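Local coordinates for protein concanavalin B (Canavalia ensiformis, PDB 6CAF) that may act as a carbohydrate-binding protein of jack bean seeds, with a chitinase-like fold of glycosyl hydrolase family 18, at residues E128-S136 and P142-I151. Sequence-based numbering, arbitrary orientation.
Sequences EYLHTYFLS and PLGKVALDGI
Phe134 of helix 120-135 and Pro142 cross at about a right angle, CZ of the ring 3.6 Å from Pro142 CG, while Leu143 arrives at the ring edge, its CD1 3.7 Å from Phe134 CE1. Leu148 lies beside the ring, CD1 4.1 Å from Phe134 CD1. With CG anti to the carbonyl carbon (chi1 -66°), the end of the phenylalanine reaches these partners. Tyr129, from the same helix, borders the ring edge through CE2 and sets its own OH 3.7 Å from Pro142 CG. The backbone adds the one direct hydrogen bond between the segments: Phe134 O accepts from Leu148 N (2.8 Å, 175° at the hydrogen), in the carbonyl plane. A second apolar patch forms one residue on, where Leu135 CD1 packs 3.9 Å from Ile151 CG1. Waters link the backbones: one bridges Tyr133 O to Leu143 N and Gly144 O, another Tyr133 O to Val146 N, a third Leu135 O to Leu148 O. Residues 131-135 form a wider, pi-type turn, and Ser136 OG donates to His131 O (2.8 Å) from above the carbonyl plane, on the opposite face from Leu135 N. The whole exemplifies the helix-to-strand half of a beta-alpha-beta crossover in a TIM barrel, from strand 103-109 through helix 120-135 to the neighbouring parallel strand 150-154; Leu106 of strand 103-109 touches Phe134 and Leu148, and Ile94 of helix 91-99 meets Leu143 and Leu148.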
loop_
_atom_site.group_PDB
_atom_site.type_symbol
_atom_site.label_atom_id
_atom_site.label_comp_id
_atom_site.label_asym_id
_atom_site.label_seq_id
_atom_site.Cartn_x
_atom_site.Cartn_y
_atom_site.Cartn_z
ATOM N N GLU A 128 -16.526 0.552 -10.465
ATOM C CA GLU A 128 -17.858 0.596 -9.889
ATOM C C GLU A 128 -18.031 -0.455 -8.809
ATOM O O GLU A 128 -18.605 -0.188 -7.753
ATOM C CB GLU A 128 -18.926 0.430 -10.976
ATOM C CG GLU A 128 -19.088 1.681 -11.849
ATOM C CD GLU A 128 -19.765 2.827 -11.133
ATOM O OE1 GLU A 128 -20.772 2.562 -10.397
ATOM O OE2 GLU A 128 -19.396 4.002 -11.328
ATOM N N TYR A 129 -17.553 -1.654 -9.092
ATOM C CA TYR A 129 -17.591 -2.720 -8.085
ATOM C C TYR A 129 -16.876 -2.302 -6.798
ATOM O O TYR A 129 -17.414 -2.472 -5.673
ATOM C CB TYR A 129 -16.996 -4.000 -8.664
ATOM C CG TYR A 129 -16.627 -5.060 -7.629
ATOM C CD1 TYR A 129 -17.506 -5.953 -7.143
ATOM C CD2 TYR A 129 -15.321 -5.103 -7.153
ATOM C CE1 TYR A 129 -17.091 -6.926 -6.184
ATOM C CE2 TYR A 129 -14.891 -5.998 -6.239
ATOM C CZ TYR A 129 -15.740 -6.922 -5.750
ATOM O OH TYR A 129 -15.098 -7.759 -4.799
ATOM N N LEU A 130 -15.676 -1.748 -6.959
ATOM C CA LEU A 130 -14.948 -1.309 -5.785
ATOM C C LEU A 130 -15.720 -0.244 -5.014
ATOM O O LEU A 130 -15.787 -0.258 -3.772
ATOM C CB LEU A 130 -13.555 -0.839 -6.155
ATOM C CG LEU A 130 -12.644 -1.931 -6.727
ATOM C CD1 LEU A 130 -11.409 -1.325 -7.328
ATOM C CD2 LEU A 130 -12.264 -2.930 -5.660
ATOM N N HIS A 131 -16.325 0.682 -5.749
ATOM C CA HIS A 131 -17.054 1.720 -5.089
ATOM C C HIS A 131 -18.309 1.193 -4.359
ATOM O O HIS A 131 -18.530 1.507 -3.182
ATOM C CB HIS A 131 -17.427 2.817 -6.083
ATOM C CG HIS A 131 -18.083 3.965 -5.425
ATOM N ND1 HIS A 131 -19.423 4.219 -5.537
ATOM C CD2 HIS A 131 -17.585 4.905 -4.597
ATOM C CE1 HIS A 131 -19.731 5.290 -4.838
ATOM N NE2 HIS A 131 -18.632 5.719 -4.246
ATOM N N THR A 132 -19.108 0.405 -5.076
ATOM C CA THR A 132 -20.337 -0.105 -4.549
ATOM C C THR A 132 -20.120 -0.981 -3.334
ATOM O O THR A 132 -20.867 -0.904 -2.350
ATOM C CB THR A 132 -21.110 -0.869 -5.642
ATOM O OG1 THR A 132 -21.398 0.029 -6.705
ATOM C CG2 THR A 132 -22.331 -1.535 -5.095
ATOM N N TYR A 133 -19.096 -1.830 -3.416
ATOM C CA TYR A 133 -18.923 -2.887 -2.438
ATOM C C TYR A 133 -17.860 -2.610 -1.388
ATOM O O TYR A 133 -17.862 -3.303 -0.363
ATOM C CB TYR A 133 -18.700 -4.233 -3.121
ATOM C CG TYR A 133 -19.903 -4.705 -3.856
ATOM C CD1 TYR A 133 -20.962 -5.312 -3.187
ATOM C CD2 TYR A 133 -20.029 -4.529 -5.215
ATOM C CE1 TYR A 133 -22.102 -5.724 -3.855
ATOM C CE2 TYR A 133 -21.181 -4.932 -5.887
ATOM C CZ TYR A 133 -22.204 -5.558 -5.219
ATOM O OH TYR A 133 -23.346 -5.950 -5.905
ATOM N N PHE A 134 -16.972 -1.640 -1.598
ATOM C CA PHE A 134 -15.938 -1.328 -0.632
ATOM C C PHE A 134 -15.819 0.111 -0.181
ATOM O O PHE A 134 -15.193 0.344 0.857
ATOM C CB PHE A 134 -14.543 -1.770 -1.133
ATOM C CG PHE A 134 -14.372 -3.261 -1.268
ATOM C CD1 PHE A 134 -14.063 -4.042 -0.199
ATOM C CD2 PHE A 134 -14.515 -3.857 -2.467
ATOM C CE1 PHE A 134 -13.888 -5.391 -0.340
ATOM C CE2 PHE A 134 -14.325 -5.200 -2.642
ATOM C CZ PHE A 134 -13.993 -5.974 -1.587
ATOM N N LEU A 135 -16.366 1.076 -0.914
ATOM C CA LEU A 135 -16.025 2.462 -0.651
ATOM C C LEU A 135 -17.184 3.352 -0.222
ATOM O O LEU A 135 -16.964 4.554 0.002
ATOM C CB LEU A 135 -15.344 3.102 -1.868
ATOM C CG LEU A 135 -14.025 2.455 -2.303
ATOM C CD1 LEU A 135 -13.589 2.997 -3.654
ATOM C CD2 LEU A 135 -12.920 2.722 -1.269
ATOM N N SER A 136 -18.390 2.804 -0.100
ATOM C CA SER A 136 -19.549 3.670 0.067
ATOM C C SER A 136 -20.635 3.190 0.994
ATOM O O SER A 136 -21.635 3.880 1.145
ATOM C CB SER A 136 -20.185 3.898 -1.306
ATOM O OG SER A 136 -20.652 2.674 -1.859
ATOM N N PRO A 142 -17.602 -8.117 0.215
ATOM C CA PRO A 142 -16.765 -9.128 0.833
ATOM C C PRO A 142 -16.337 -8.834 2.272
ATOM O O PRO A 142 -16.179 -9.759 3.045
ATOM C CB PRO A 142 -15.576 -9.201 -0.131
ATOM C CG PRO A 142 -16.189 -8.870 -1.465
ATOM C CD PRO A 142 -17.138 -7.763 -1.140
ATOM N N LEU A 143 -16.133 -7.562 2.595
ATOM C CA LEU A 143 -15.741 -7.117 3.930
ATOM C C LEU A 143 -16.907 -6.606 4.747
ATOM O O LEU A 143 -16.719 -5.966 5.756
ATOM C CB LEU A 143 -14.624 -6.065 3.833
ATOM C CG LEU A 143 -13.272 -6.618 3.361
ATOM C CD1 LEU A 143 -12.346 -5.490 3.007
ATOM C CD2 LEU A 143 -12.645 -7.503 4.421
ATOM N N GLY A 144 -18.122 -6.959 4.336
ATOM C CA GLY A 144 -19.301 -6.423 4.964
ATOM C C GLY A 144 -19.746 -5.147 4.308
ATOM O O GLY A 144 -19.478 -4.889 3.128
ATOM N N LYS A 145 -20.434 -4.327 5.080
ATOM C CA LYS A 145 -20.897 -3.040 4.614
ATOM C C LYS A 145 -19.923 -1.998 5.165
ATOM O O LYS A 145 -19.946 -1.682 6.360
ATOM C CB LYS A 145 -22.326 -2.750 5.054
ATOM C CG LYS A 145 -22.916 -1.537 4.386
ATOM C CD LYS A 145 -24.414 -1.428 4.662
ATOM C CE LYS A 145 -25.217 -2.281 3.700
ATOM N NZ LYS A 145 -26.674 -2.038 3.876
ATOM N N VAL A 146 -19.024 -1.538 4.306
ATOM C CA VAL A 146 -17.932 -0.672 4.707
ATOM C C VAL A 146 -17.732 0.464 3.718
ATOM O O VAL A 146 -18.187 0.380 2.563
ATOM C CB VAL A 146 -16.589 -1.444 4.853
ATOM C CG1 VAL A 146 -16.654 -2.480 5.975
ATOM C CG2 VAL A 146 -16.151 -2.100 3.546
ATOM N N ALA A 147 -17.043 1.503 4.191
ATOM C CA ALA A 147 -16.526 2.539 3.331
ATOM C C ALA A 147 -15.068 2.707 3.638
ATOM O O ALA A 147 -14.674 3.434 4.545
ATOM C CB ALA A 147 -17.261 3.856 3.509
ATOM N N LEU A 148 -14.253 1.962 2.930
ATOM C CA LEU A 148 -12.813 1.986 3.141
ATOM C C LEU A 148 -12.226 3.339 2.757
ATOM O O LEU A 148 -12.818 4.107 2.000
ATOM C CB LEU A 148 -12.127 0.873 2.363
ATOM C CG LEU A 148 -12.534 -0.552 2.754
ATOM C CD1 LEU A 148 -11.701 -1.563 1.965
ATOM C CD2 LEU A 148 -12.409 -0.813 4.229
ATOM N N ASP A 149 -11.040 3.624 3.283
ATOM C CA ASP A 149 -10.405 4.897 3.062
ATOM C C ASP A 149 -9.669 5.024 1.768
ATOM O O ASP A 149 -9.288 6.132 1.389
ATOM C CB ASP A 149 -9.487 5.186 4.220
ATOM C CG ASP A 149 -10.239 5.260 5.504
ATOM O OD1 ASP A 149 -10.948 6.260 5.713
ATOM O OD2 ASP A 149 -10.222 4.286 6.280
ATOM N N GLY A 150 -9.460 3.914 1.066
ATOM C CA GLY A 150 -8.778 3.997 -0.195
ATOM C C GLY A 150 -8.582 2.665 -0.875
ATOM O O GLY A 150 -8.862 1.613 -0.314
ATOM N N ILE A 151 -8.071 2.754 -2.105
ATOM C CA ILE A 151 -7.718 1.606 -2.922
ATOM C C ILE A 151 -6.240 1.758 -3.251
ATOM O O ILE A 151 -5.797 2.820 -3.733
ATOM C CB ILE A 151 -8.528 1.539 -4.239
ATOM C CG1 ILE A 151 -10.029 1.481 -3.956
ATOM C CG2 ILE A 151 -8.061 0.380 -5.097
ATOM C CD1 ILE A 151 -10.544 0.270 -3.223
HETATM O O HOH W 1 -19.397 0.095 -0.192
HETATM O O HOH W 2 -17.151 -5.107 1.603
HETATM O O HOH W 3 -19.743 -2.156 1.451
HETATM O O HOH W 4 -14.760 5.763 1.065
#